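Local structure of triggering receptor expressed on myeloid cells 1 (Mus musculus, 1U9K) at residues S58-H61 with T66-H69. The protein is a cell-surface receptor of innate and adaptive immunity that amplifies inflammatory responses, signalling through the adapter TYROBP/DAP12 once ligands activate it. Sequence-based numbering, arbitrary orientation.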
loop_
_atom_site.group_PDB
_atom_site.type_symbol
_atom_site.label_atom_id
_atom_site.label_comp_id
_atom_site.label_asym_id
_atom_site.label_seq_id
_atom_site.Cartn_x
_atom_site.Cartn_y
_atom_site.Cartn_z
ATOM N N SER A 58 4.659 11.782 -6.335
ATOM C CA SER A 58 4.059 12.379 -5.144
ATOM C C SER A 58 4.444 11.573 -3.937
ATOM O O SER A 58 4.885 10.453 -4.049
ATOM C CB SER A 58 2.504 12.370 -5.239
ATOM O OG SER A 58 1.982 11.032 -5.392
ATOM N N GLU A 59 4.280 12.199 -2.789
ATOM C CA GLU A 59 4.387 11.518 -1.541
ATOM C C GLU A 59 3.317 12.037 -0.617
ATOM O O GLU A 59 3.237 13.224 -0.410
ATOM C CB GLU A 59 5.800 11.658 -0.975
ATOM C CG GLU A 59 5.872 12.433 0.330
ATOM C CD GLU A 59 7.295 12.762 0.736
ATOM O OE1 GLU A 59 8.226 12.382 -0.004
ATOM O OE2 GLU A 59 7.479 13.397 1.793
ATOM N N VAL A 60 2.461 11.157 -0.136
ATOM C CA VAL A 60 1.353 11.554 0.714
ATOM C C VAL A 60 1.519 10.900 2.088
ATOM O O VAL A 60 1.913 9.707 2.171
ATOM C CB VAL A 60 -0.016 11.146 0.083
ATOM C CG1 VAL A 60 0.028 9.846 -0.491
ATOM C CG2 VAL A 60 -1.159 11.174 1.147
ATOM N N HIS A 61 1.264 11.691 3.126
ATOM C CA HIS A 61 1.239 11.228 4.509
ATOM C C HIS A 61 -0.198 11.145 5.031
ATOM O O HIS A 61 -1.037 12.018 4.739
ATOM C CB HIS A 61 2.066 12.164 5.388
ATOM C CG HIS A 61 3.511 12.209 5.006
ATOM N ND1 HIS A 61 4.341 11.112 5.098
ATOM C CD2 HIS A 61 4.268 13.208 4.492
ATOM C CE1 HIS A 61 5.554 11.438 4.677
ATOM N NE2 HIS A 61 5.536 12.701 4.298
ATOM N N THR A 66 2.844 6.438 4.816
ATOM C CA THR A 66 3.398 7.257 3.774
ATOM C C THR A 66 3.353 6.438 2.496
ATOM O O THR A 66 3.723 5.281 2.469
ATOM C CB THR A 66 4.855 7.639 4.116
ATOM O OG1 THR A 66 4.845 8.498 5.254
ATOM C CG2 THR A 66 5.483 8.485 2.998
ATOM N N LEU A 67 2.850 7.038 1.420
ATOM C CA LEU A 67 2.871 6.432 0.114
ATOM C C LEU A 67 3.710 7.257 -0.771
ATOM O O LEU A 67 3.465 8.471 -0.945
ATOM C CB LEU A 67 1.465 6.449 -0.404
ATOM C CG LEU A 67 0.905 5.479 -1.374
ATOM C CD1 LEU A 67 1.196 4.081 -0.921
ATOM C CD2 LEU A 67 -0.635 5.763 -1.420
ATOM N N LYS A 68 4.717 6.658 -1.364
ATOM C CA LYS A 68 5.532 7.382 -2.321
ATOM C C LYS A 68 5.144 6.837 -3.661
ATOM O O LYS A 68 5.182 5.627 -3.879
ATOM C CB LYS A 68 6.991 7.178 -2.041
ATOM C CG LYS A 68 7.587 7.978 -0.918
ATOM C CD LYS A 68 9.069 7.548 -0.798
ATOM C CE LYS A 68 9.950 8.557 0.000
ATOM N NZ LYS A 68 9.666 8.214 1.428
ATOM N N HIS A 69 4.691 7.710 -4.525
ATOM C CA HIS A 69 4.397 7.392 -5.913
ATOM C C HIS A 69 5.580 7.785 -6.767
ATOM O O HIS A 69 5.814 8.972 -7.025
ATOM C CB HIS A 69 3.104 8.076 -6.357
ATOM C CG HIS A 69 2.787 7.899 -7.863
ATOM N ND1 HIS A 69 2.415 6.689 -8.408
ATOM C CD2 HIS A 69 2.799 8.786 -8.884
ATOM C CE1 HIS A 69 2.211 6.839 -9.703
ATOM N NE2 HIS A 69 2.437 8.101 -10.018
#
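Ser58 and Val60 pair with His69 and Leu67 through two rings of backbone hydrogen bonds, and the strands 58-61 and 66-69 run antiparallel at 171°. Val60 N reaches Leu67 O at 3.0 Å, and Leu67 N returns to Val60 O at 2.9 Å. Glu59 with Lys68 and His61 with Thr66 are the non-hydrogen-bonded pairs. Their side chains share one face of the sheet. There His61 lies alongside Thr66, and ND1 meets Thr66 OG1 at 2.7 Å, in the plane of the imidazole. Either atom may be the donor. His61 CG and Thr66 OG1 are each anti to their own carbonyl carbon (chi1 -62° and -67°), which brings ring and hydroxyl side by side. Thr66 CG2 also touches His61 CE1, at 3.4 Å. Across the ring, His61 NE2 donates to Glu59 OE2 at 3.2 Å. This bond is bent, and NE2 meets the carboxylate on its anti side and out of its plane. With both bonds the ring is held at each nitrogen. A valine in place of Thr66 would probably leave ND1 without this partner and the imidazole, held through NE2 alone among these contacts, freer to turn about CB-CG. The two strands form a beta hairpin of the immunoglobulin V-type domain, which probably lies outside the cell. Strand 58-62 is an outermost strand of its four-stranded sheet, and strand 75-80 flanks 65-70 on the other side. Glu59 and Lys68 run side by side, but Glu59 OE1 stays 4.6 Å from Lys68 NZ, which has a weak hydrogen bond to Gln79. On the face toward the second sheet, Val60 CG1 packs on Leu67 CB at 3.7 Å. Both residues also touch Val48 of that sheet. Nearby, Ser58 OG rests against His69 CB at 3.3 Å, while the ring of His69 meets that of Phe23, the two nearly parallel.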